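1,3-1,4-beta-glucanase (Hordeum vulgare, PDB 1AQ0) hydrolyses the mixed-linkage 1,3-1,4-beta-glucans, probably those of cereal cell walls, as a TIM-barrel enzyme of glycosyl hydrolase family 17. Local coordinates at residues A15-V19 / A38-V43; I48-A54 / V83-C89; L132-P138 / T209-F214; A69-V73 / N108-L113. All blocks are in the same frame, centred on the assembly; numbering follows the deposited sequence.

Contact 1 of 4, residues A15-V19 / A38-V43; sequences ASTVV and AALQAV
Ala15 turns its single methyl toward helix 38-43, and its CB lies 3.7 Å from the carbonyl carbon of Ala38 and a little farther from the methyls of Ala38, Ala39 and Ala42. With nothing beyond CB on these residues, the two axes come within 8.6 Å of each other, crossing at -46°. Ser16, one residue on, stands at the outer margin of the contact, where its small polar side chain suits the exposed position: its backbone CA, not its hydroxyl, receives the methyl of Ala42, CB to CA 3.8 Å. A full turn after Ala15 comes Val19, the larger apolar group of this helix face. Its CG1, anti to the backbone N (chi1 167°), rests 3.7 Å from Ala42 O, while CG2 reaches the methyl of Ala42 at 4.0 Å and the CB of Val43. The two branches thus rest side by side on Ala42 and Val43, and no hydrogen bond joins the pair. Both helices belong to the outer layer of the TIM barrel and are linked in the chain through strand 29-32, against which they also pack inward, Val19 on Met30 and Ala39 on Leu32.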
# COMPACT_ATOMS: atom_id res chain seq x y z
N ALA A 15 -31.22 15.56 -13.33
CA ALA A 15 -29.80 15.42 -13.04
C ALA A 15 -29.22 16.52 -12.15
O ALA A 15 -28.41 16.23 -11.27
CB ALA A 15 -29.00 15.32 -14.34
N SER A 16 -29.66 17.76 -12.34
CA SER A 16 -29.17 18.88 -11.54
C SER A 16 -29.56 18.75 -10.06
O SER A 16 -28.84 19.20 -9.17
CB SER A 16 -29.68 20.21 -12.11
OG SER A 16 -31.07 20.12 -12.39
N THR A 17 -30.71 18.14 -9.81
CA THR A 17 -31.19 17.92 -8.45
C THR A 17 -30.35 16.81 -7.82
O THR A 17 -29.97 16.89 -6.65
CB THR A 17 -32.67 17.53 -8.45
OG1 THR A 17 -33.43 18.57 -9.08
CG2 THR A 17 -33.18 17.30 -7.04
N VAL A 18 -30.05 15.78 -8.60
CA VAL A 18 -29.25 14.66 -8.11
C VAL A 18 -27.87 15.16 -7.72
O VAL A 18 -27.37 14.83 -6.64
CB VAL A 18 -29.14 13.53 -9.17
CG1 VAL A 18 -28.30 12.37 -8.62
CG2 VAL A 18 -30.54 13.03 -9.54
N VAL A 19 -27.28 16.01 -8.55
CA VAL A 19 -25.97 16.56 -8.24
C VAL A 19 -26.04 17.37 -6.94
O VAL A 19 -25.13 17.30 -6.11
CB VAL A 19 -25.42 17.39 -9.42
CG1 VAL A 19 -24.23 18.22 -9.00
CG2 VAL A 19 -25.00 16.45 -10.54
N ALA A 38 -27.18 15.14 -19.67
CA ALA A 38 -27.78 15.95 -18.61
C ALA A 38 -26.90 15.90 -17.36
O ALA A 38 -26.64 16.93 -16.72
CB ALA A 38 -29.17 15.44 -18.31
N ALA A 39 -26.44 14.70 -17.02
CA ALA A 39 -25.59 14.51 -15.85
C ALA A 39 -24.23 15.19 -16.00
O ALA A 39 -23.78 15.87 -15.08
CB ALA A 39 -25.41 13.03 -15.56
N LEU A 40 -23.59 15.01 -17.15
CA LEU A 40 -22.28 15.62 -17.38
C LEU A 40 -22.35 17.14 -17.38
O LEU A 40 -21.43 17.81 -16.91
CB LEU A 40 -21.65 15.08 -18.67
CG LEU A 40 -21.23 13.61 -18.58
CD1 LEU A 40 -20.71 13.13 -19.91
CD2 LEU A 40 -20.16 13.44 -17.51
N GLN A 41 -23.46 17.69 -17.86
CA GLN A 41 -23.65 19.14 -17.88
C GLN A 41 -23.82 19.66 -16.45
O GLN A 41 -23.21 20.65 -16.06
CB GLN A 41 -24.85 19.51 -18.76
CG GLN A 41 -24.58 19.36 -20.28
CD GLN A 41 -25.84 19.24 -21.14
OE1 GLN A 41 -26.84 19.94 -20.91
NE2 GLN A 41 -25.80 18.37 -22.14
N ALA A 42 -24.58 18.92 -15.65
CA ALA A 42 -24.86 19.29 -14.26
C ALA A 42 -23.72 19.09 -13.25
O ALA A 42 -23.64 19.81 -12.26
CB ALA A 42 -26.10 18.56 -13.78
N VAL A 43 -22.86 18.11 -13.49
CA VAL A 43 -21.76 17.83 -12.57
C VAL A 43 -20.53 18.72 -12.78
O VAL A 43 -19.64 18.76 -11.93
CB VAL A 43 -21.37 16.31 -12.61
CG1 VAL A 43 -20.59 15.98 -13.88
CG2 VAL A 43 -20.59 15.92 -11.36

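Contact 2 of 4, residues I48-A54 / V83-C89; sequences INVVVGA and VSFRYVC
Parallel strand pairing joins 49-54 to 84-89, two neighbouring staves of the eight-stranded TIM barrel, linked through the helical region that includes helix 66-78. The short strand axes diverge by 44°, a strong twist. Val50 N bonds to Ser84 O, and Val50 O accepts from Arg86 N at 2.8 Å; farther along, Val52 N reaches Tyr87 O and Val52 O takes Cys89 N, before Ala54 N closes on Cys89 O. Val50 thus spans Ser84 and Arg86, whereas Val52 spans Tyr87 and Cys89, so the second strand advances one extra residue and the buried N of Tyr87 is left without a partner.

Beta-branched valines suit these extended positions. Val50, Val52, Phe85 and Val88 turn to the face covered by helices 37-43 and 66-78. There CG1 of Val83 lies 3.7 Å above the centre of the Phe85 ring and equally close to Val50 CG2. Val52 CG1, placed between its backbone N and carbonyl carbon (chi1 61°), reaches Phe85 CE1 at 3.8 Å. Val51, Tyr87 and Cys89 occupy the other face, that of the barrel interior, where Val51 CG2 meets the edge of the Tyr87 ring at CD2. Gly53 brings its CA to 3.1 Å from Cys89 O. Glu271 holds both polar ends nearby, through a salt bridge to Arg86 NE and a hydrogen bond to Tyr87 OH. Where the pairing begins, one water donates to Ile48 O at 2.8 Å and accepts from Ser84 N.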
# COMPACT_ATOMS: atom_id res chain seq x y z
N ILE A 48 -17.01 17.21 -7.86
CA ILE A 48 -17.33 15.80 -7.70
C ILE A 48 -16.54 15.02 -8.75
O ILE A 48 -16.54 15.37 -9.93
CB ILE A 48 -18.85 15.54 -7.88
CG1 ILE A 48 -19.64 16.28 -6.79
CG2 ILE A 48 -19.16 14.04 -7.81
CD1 ILE A 48 -21.12 16.27 -6.99
N ASN A 49 -15.82 13.99 -8.30
CA ASN A 49 -15.03 13.17 -9.21
C ASN A 49 -15.98 12.28 -10.00
O ASN A 49 -16.92 11.72 -9.43
CB ASN A 49 -14.01 12.32 -8.45
CG ASN A 49 -13.02 13.17 -7.68
OD1 ASN A 49 -12.34 14.02 -8.25
ND2 ASN A 49 -12.96 12.95 -6.38
N VAL A 50 -15.71 12.12 -11.28
CA VAL A 50 -16.59 11.32 -12.14
C VAL A 50 -15.92 10.15 -12.82
O VAL A 50 -14.83 10.27 -13.37
CB VAL A 50 -17.24 12.21 -13.25
CG1 VAL A 50 -18.10 11.35 -14.20
CG2 VAL A 50 -18.10 13.31 -12.63
N VAL A 51 -16.57 8.99 -12.73
CA VAL A 51 -16.12 7.79 -13.41
C VAL A 51 -17.18 7.67 -14.52
O VAL A 51 -18.37 7.55 -14.23
CB VAL A 51 -16.20 6.54 -12.51
CG1 VAL A 51 -15.93 5.28 -13.34
CG2 VAL A 51 -15.19 6.65 -11.39
N VAL A 52 -16.77 7.79 -15.78
CA VAL A 52 -17.73 7.69 -16.88
C VAL A 52 -17.53 6.39 -17.63
O VAL A 52 -16.40 5.99 -17.92
CB VAL A 52 -17.62 8.91 -17.84
CG1 VAL A 52 -16.24 9.00 -18.46
CG2 VAL A 52 -18.70 8.83 -18.91
N GLY A 53 -18.62 5.70 -17.91
CA GLY A 53 -18.50 4.44 -18.62
C GLY A 53 -18.83 4.51 -20.09
O GLY A 53 -19.50 5.43 -20.55
N ALA A 54 -18.23 3.58 -20.83
CA ALA A 54 -18.49 3.43 -22.25
C ALA A 54 -19.33 2.16 -22.19
O ALA A 54 -18.81 1.09 -21.85
CB ALA A 54 -17.19 3.17 -23.01
N VAL A 83 -15.74 19.18 -15.98
CA VAL A 83 -15.96 17.95 -15.23
C VAL A 83 -14.66 17.33 -14.74
O VAL A 83 -13.69 17.23 -15.49
CB VAL A 83 -16.74 16.89 -16.06
CG1 VAL A 83 -16.91 15.59 -15.27
CG2 VAL A 83 -18.10 17.44 -16.45
N SER A 84 -14.63 16.94 -13.47
CA SER A 84 -13.45 16.32 -12.89
C SER A 84 -13.45 14.81 -13.18
O SER A 84 -13.80 14.01 -12.32
CB SER A 84 -13.42 16.55 -11.38
OG SER A 84 -13.49 17.94 -11.09
N PHE A 85 -13.09 14.45 -14.41
CA PHE A 85 -13.04 13.05 -14.80
C PHE A 85 -11.90 12.35 -14.08
O PHE A 85 -10.79 12.89 -14.00
CB PHE A 85 -12.85 12.91 -16.31
CG PHE A 85 -14.06 13.28 -17.11
CD1 PHE A 85 -15.18 12.46 -17.11
CD2 PHE A 85 -14.07 14.43 -17.88
CE1 PHE A 85 -16.31 12.79 -17.87
CE2 PHE A 85 -15.19 14.77 -18.65
CZ PHE A 85 -16.31 13.94 -18.64
N ARG A 86 -12.17 11.15 -13.58
CA ARG A 86 -11.16 10.38 -12.88
C ARG A 86 -10.81 9.15 -13.72
O ARG A 86 -9.64 8.93 -14.04
CB ARG A 86 -11.71 9.98 -11.50
CG ARG A 86 -10.72 9.32 -10.57
CD ARG A 86 -11.20 9.46 -9.14
NE ARG A 86 -10.45 8.65 -8.20
CZ ARG A 86 -9.15 8.76 -7.95
NH1 ARG A 86 -8.42 9.67 -8.59
NH2 ARG A 86 -8.57 7.98 -7.04
N TYR A 87 -11.82 8.36 -14.09
CA TYR A 87 -11.60 7.18 -14.92
C TYR A 87 -12.63 7.06 -16.02
O TYR A 87 -13.74 7.57 -15.90
CB TYR A 87 -11.73 5.87 -14.12
CG TYR A 87 -10.94 5.75 -12.84
CD1 TYR A 87 -9.55 5.78 -12.85
CD2 TYR A 87 -11.59 5.59 -11.63
CE1 TYR A 87 -8.83 5.66 -11.65
CE2 TYR A 87 -10.88 5.46 -10.44
CZ TYR A 87 -9.51 5.50 -10.46
OH TYR A 87 -8.82 5.38 -9.28
N VAL A 88 -12.26 6.35 -17.08
CA VAL A 88 -13.17 6.03 -18.17
C VAL A 88 -13.26 4.51 -18.03
O VAL A 88 -12.26 3.80 -18.15
CB VAL A 88 -12.60 6.39 -19.57
CG1 VAL A 88 -13.49 5.80 -20.66
CG2 VAL A 88 -12.55 7.90 -19.74
N CYS A 89 -14.44 4.02 -17.65
CA CYS A 89 -14.63 2.59 -17.49
C CYS A 89 -15.23 2.01 -18.77
O CYS A 89 -16.40 2.25 -19.10
CB CYS A 89 -15.55 2.33 -16.29
SG CYS A 89 -15.72 0.62 -15.86
O HOH W 1 -17.05 17.41 -11.85

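Contact 3 of 4, residues L132-P138 / T209-F214; sequences LGVFSPP and TTVDAF
A bulged strand end and the loop after it pack on helix 206-219, with Leu132 carrying one end of the contact and Pro138 the other. Leu132 sets its CG over one face of the Phe214 ring, 4.1 Å from the centroid and 14° off the normal, a CH-pi contact shifted toward the rim. Its CD1 branch continues along the ring to CD2 of Phe214 at 3.8 Å and touches the methyls of Ala213 and Thr210. An alanine at Leu132 is likely to leave that face of the Phe214 ring without its CH-pi partner and open a gap beside the methyls of Ala213 and Thr210.

In the antiparallel hairpin formed by 132-134 and 142-143, Gly133 and Val134 both face Ser142, a classic beta bulge; the chain turns a corner at Gly133 and brings Phe135 to helix 206-219, an outer helix of the TIM barrel leading into strand 228-232. Ala213 suits a tight part of the approach, since its small CB fits 3.4 Å from Phe135 O and 4.0 Å from Phe135 CB. The same carbonyl oxygen meets Thr209 CG2 at 3.3 Å. That methyl, anti to the backbone N while OG1 (chi1 -59°) turns to Tyr186 OH and Asn205 O, also sits at the edge of the Phe135 ring. A cis peptide precedes Pro137, and Pro138 then lays its compact ring against the helix, CG 3.6 Å from Thr209 CG2 and CB 3.8 Å from Asp212 CB. The carboxylate of Asp212 is occupied beyond the contact by Thr263, His266, Tyr203 and Arg265 N.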
# COMPACT_ATOMS: atom_id res chain seq x y z
N LEU A 132 -14.21 -14.89 -10.35
CA LEU A 132 -13.30 -15.55 -9.41
C LEU A 132 -13.71 -17.02 -9.29
O LEU A 132 -14.86 -17.32 -8.95
CB LEU A 132 -13.37 -14.90 -8.02
CG LEU A 132 -12.71 -13.55 -7.76
CD1 LEU A 132 -12.90 -13.21 -6.29
CD2 LEU A 132 -11.22 -13.59 -8.09
N GLY A 133 -12.79 -17.92 -9.60
CA GLY A 133 -13.06 -19.34 -9.48
C GLY A 133 -12.94 -19.74 -8.02
O GLY A 133 -13.66 -20.61 -7.54
N VAL A 134 -12.03 -19.10 -7.32
CA VAL A 134 -11.81 -19.36 -5.90
C VAL A 134 -11.67 -18.02 -5.21
O VAL A 134 -10.94 -17.15 -5.68
CB VAL A 134 -10.50 -20.17 -5.67
CG1 VAL A 134 -10.22 -20.32 -4.18
CG2 VAL A 134 -10.61 -21.55 -6.32
N PHE A 135 -12.40 -17.83 -4.12
CA PHE A 135 -12.30 -16.59 -3.36
C PHE A 135 -11.88 -16.87 -1.92
O PHE A 135 -11.42 -15.97 -1.22
CB PHE A 135 -13.62 -15.80 -3.39
CG PHE A 135 -14.77 -16.52 -2.75
CD1 PHE A 135 -15.00 -16.43 -1.38
CD2 PHE A 135 -15.62 -17.31 -3.52
CE1 PHE A 135 -16.06 -17.12 -0.78
CE2 PHE A 135 -16.68 -18.01 -2.93
CZ PHE A 135 -16.90 -17.91 -1.56
N SER A 136 -12.01 -18.12 -1.51
CA SER A 136 -11.67 -18.51 -0.15
C SER A 136 -10.89 -19.82 -0.14
O SER A 136 -11.29 -20.79 -0.78
CB SER A 136 -12.96 -18.66 0.68
OG SER A 136 -12.68 -18.79 2.06
N PRO A 137 -9.71 -19.84 0.52
CA PRO A 137 -9.12 -18.70 1.23
C PRO A 137 -8.52 -17.72 0.21
O PRO A 137 -8.16 -18.12 -0.90
CB PRO A 137 -8.07 -19.36 2.11
CG PRO A 137 -7.59 -20.48 1.27
CD PRO A 137 -8.87 -21.04 0.67
N PRO A 138 -8.37 -16.43 0.59
CA PRO A 138 -7.82 -15.40 -0.30
C PRO A 138 -6.49 -15.75 -0.96
O PRO A 138 -6.23 -15.33 -2.08
CB PRO A 138 -7.70 -14.18 0.61
CG PRO A 138 -8.83 -14.36 1.54
CD PRO A 138 -8.75 -15.83 1.88
N THR A 209 -12.24 -10.63 2.29
CA THR A 209 -11.86 -11.90 1.68
C THR A 209 -11.90 -11.81 0.15
O THR A 209 -10.96 -12.20 -0.53
CB THR A 209 -12.82 -13.01 2.15
OG1 THR A 209 -12.74 -13.12 3.57
CG2 THR A 209 -12.46 -14.35 1.51
N THR A 210 -12.98 -11.24 -0.38
CA THR A 210 -13.16 -11.11 -1.82
C THR A 210 -12.14 -10.16 -2.43
O THR A 210 -11.59 -10.45 -3.50
CB THR A 210 -14.58 -10.63 -2.16
OG1 THR A 210 -15.52 -11.49 -1.51
CG2 THR A 210 -14.81 -10.69 -3.67
N VAL A 211 -11.89 -9.03 -1.77
CA VAL A 211 -10.92 -8.05 -2.26
C VAL A 211 -9.53 -8.68 -2.32
O VAL A 211 -8.84 -8.57 -3.34
CB VAL A 211 -10.90 -6.79 -1.35
CG1 VAL A 211 -9.68 -5.93 -1.65
CG2 VAL A 211 -12.15 -5.97 -1.58
N ASP A 212 -9.14 -9.37 -1.25
CA ASP A 212 -7.84 -10.00 -1.22
C ASP A 212 -7.72 -11.15 -2.20
O ASP A 212 -6.65 -11.38 -2.76
CB ASP A 212 -7.45 -10.40 0.20
CG ASP A 212 -6.93 -9.21 1.01
OD1 ASP A 212 -6.79 -8.11 0.45
OD2 ASP A 212 -6.63 -9.39 2.21
N ALA A 213 -8.83 -11.83 -2.46
CA ALA A 213 -8.85 -12.93 -3.42
C ALA A 213 -8.60 -12.36 -4.82
O ALA A 213 -7.88 -12.95 -5.62
CB ALA A 213 -10.19 -13.65 -3.38
N PHE A 214 -9.19 -11.19 -5.10
CA PHE A 214 -8.99 -10.52 -6.39
C PHE A 214 -7.52 -10.15 -6.56
O PHE A 214 -6.96 -10.32 -7.64
CB PHE A 214 -9.82 -9.25 -6.49
CG PHE A 214 -11.03 -9.39 -7.36
CD1 PHE A 214 -10.91 -9.42 -8.74
CD2 PHE A 214 -12.29 -9.49 -6.79
CE1 PHE A 214 -12.04 -9.54 -9.56
CE2 PHE A 214 -13.43 -9.61 -7.59
CZ PHE A 214 -13.30 -9.64 -8.98

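Contact 4 of 4, residues A69-V73 / N108-L113; sequences AASWV and NVHGAL
Val73 holds CG1 anti to its backbone N (chi1 168°) and CG2 anti to its carbonyl carbon, and this splits its two methyls between different partners on helix 108-113. CG2 presses on the methyl of Ala112 at 3.7 Å and touches Val109 CG1, while CG1 meets CD2 of Leu113 at 3.9 Å. Leu113 sets CG beside its backbone N (chi1 -75°), a course that lets CD2 reach across to the valine. A branched residue is apt at this place because one side chain can fill two directions at once.

One turn earlier, Ala69 brings CB to 3.6 Å from the CB of Asn108. The amide of Asn108 is not needed for this touch: its ND2 is hydrogen-bonded to Leu62 O, so the aliphatic stem serves the packing and the polar end serves the backbone of helix 59-64. Ala112 in turn points its methyl between Ala70 and Val73, 3.7 Å from Ala70 CA. Alanines on both surfaces permit an axis separation of 8.5 Å at a crossing of -58°, with no hydrogen bond between the two segments.

In the barrel these helices flank strand 84-92 in the chain, one before it and one after. Inward, Trp72, Val109 and Leu113 all pack on Val88 of that strand, while Val109 and Leu113 also reach Val123 of strand 122-128.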
# COMPACT_ATOMS: atom_id res chain seq x y z
N ALA A 69 -12.98 5.87 -31.49
CA ALA A 69 -12.56 6.09 -30.11
C ALA A 69 -12.22 7.56 -29.89
O ALA A 69 -12.60 8.15 -28.88
CB ALA A 69 -11.36 5.20 -29.78
N ALA A 70 -11.54 8.17 -30.86
CA ALA A 70 -11.18 9.58 -30.76
C ALA A 70 -12.43 10.43 -30.79
O ALA A 70 -12.51 11.48 -30.14
CB ALA A 70 -10.25 9.97 -31.89
N SER A 71 -13.42 9.98 -31.55
CA SER A 71 -14.69 10.70 -31.66
C SER A 71 -15.46 10.57 -30.34
O SER A 71 -16.03 11.55 -29.86
CB SER A 71 -15.50 10.15 -32.83
OG SER A 71 -16.64 10.94 -33.09
N TRP A 72 -15.43 9.38 -29.75
CA TRP A 72 -16.12 9.14 -28.48
C TRP A 72 -15.53 10.06 -27.41
O TRP A 72 -16.26 10.71 -26.65
CB TRP A 72 -15.98 7.68 -28.05
CG TRP A 72 -16.88 7.30 -26.90
CD1 TRP A 72 -18.17 6.84 -26.99
CD2 TRP A 72 -16.58 7.39 -25.50
NE1 TRP A 72 -18.69 6.65 -25.72
CE2 TRP A 72 -17.74 6.99 -24.79
CE3 TRP A 72 -15.45 7.79 -24.77
CZ2 TRP A 72 -17.80 6.97 -23.39
CZ3 TRP A 72 -15.51 7.78 -23.37
CH2 TRP A 72 -16.68 7.37 -22.70
N VAL A 73 -14.20 10.13 -27.36
CA VAL A 73 -13.51 10.98 -26.39
C VAL A 73 -13.82 12.46 -26.64
O VAL A 73 -14.08 13.20 -25.70
CB VAL A 73 -11.98 10.73 -26.44
CG1 VAL A 73 -11.23 11.81 -25.66
CG2 VAL A 73 -11.67 9.37 -25.85
N ASN A 108 -7.52 1.85 -27.63
CA ASN A 108 -7.96 2.94 -28.49
C ASN A 108 -8.45 4.16 -27.70
O ASN A 108 -8.13 5.29 -28.06
CB ASN A 108 -9.03 2.47 -29.48
CG ASN A 108 -8.46 1.57 -30.57
OD1 ASN A 108 -7.26 1.55 -30.80
ND2 ASN A 108 -9.33 0.84 -31.26
N VAL A 109 -9.19 3.93 -26.62
CA VAL A 109 -9.68 5.03 -25.80
C VAL A 109 -8.48 5.68 -25.12
O VAL A 109 -8.36 6.91 -25.07
CB VAL A 109 -10.70 4.55 -24.74
CG1 VAL A 109 -11.10 5.69 -23.83
CG2 VAL A 109 -11.93 3.97 -25.42
N HIS A 110 -7.57 4.85 -24.64
CA HIS A 110 -6.37 5.35 -23.98
C HIS A 110 -5.56 6.24 -24.93
O HIS A 110 -5.17 7.36 -24.58
CB HIS A 110 -5.51 4.17 -23.51
CG HIS A 110 -4.23 4.58 -22.85
ND1 HIS A 110 -3.02 4.40 -23.45
CD2 HIS A 110 -4.06 5.23 -21.66
CE1 HIS A 110 -2.13 4.95 -22.64
NE2 HIS A 110 -2.71 5.46 -21.55
N GLY A 111 -5.34 5.75 -26.15
CA GLY A 111 -4.59 6.51 -27.14
C GLY A 111 -5.22 7.86 -27.43
O GLY A 111 -4.52 8.87 -27.54
N ALA A 112 -6.54 7.88 -27.52
CA ALA A 112 -7.28 9.11 -27.79
C ALA A 112 -7.14 10.10 -26.64
O ALA A 112 -7.00 11.31 -26.87
CB ALA A 112 -8.75 8.80 -28.06
N LEU A 113 -7.19 9.60 -25.41
CA LEU A 113 -7.06 10.47 -24.23
C LEU A 113 -5.69 11.15 -24.19
O LEU A 113 -5.60 12.36 -23.95
CB LEU A 113 -7.31 9.67 -22.95
CG LEU A 113 -8.78 9.33 -22.70
CD1 LEU A 113 -8.89 8.32 -21.57
CD2 LEU A 113 -9.54 10.61 -22.37

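In the fold
From the N terminus, contact 1 closes first, returning helix 37-43 to helix 15-25 across strand 29-32. The chain then enters strand 49-54, whose partner 84-92 closes contact 2 after the intervening helices. Contact 4 crosses contact 2: helix 66-78 lies inside the loop that contact 2 closes, but pairs with helix 102-115 beyond it. Contact 2 touches both neighbours, through Val43 on Val50 towards contact 1 and Trp72 on Ala54 and Val88 towards contact 4, so barrel wall and outer helices are tied together. Contact 3 follows in series, closing a loop of 70 residues between 132-138 and helix 206-219, its centre about 36 Å from that of contact 1.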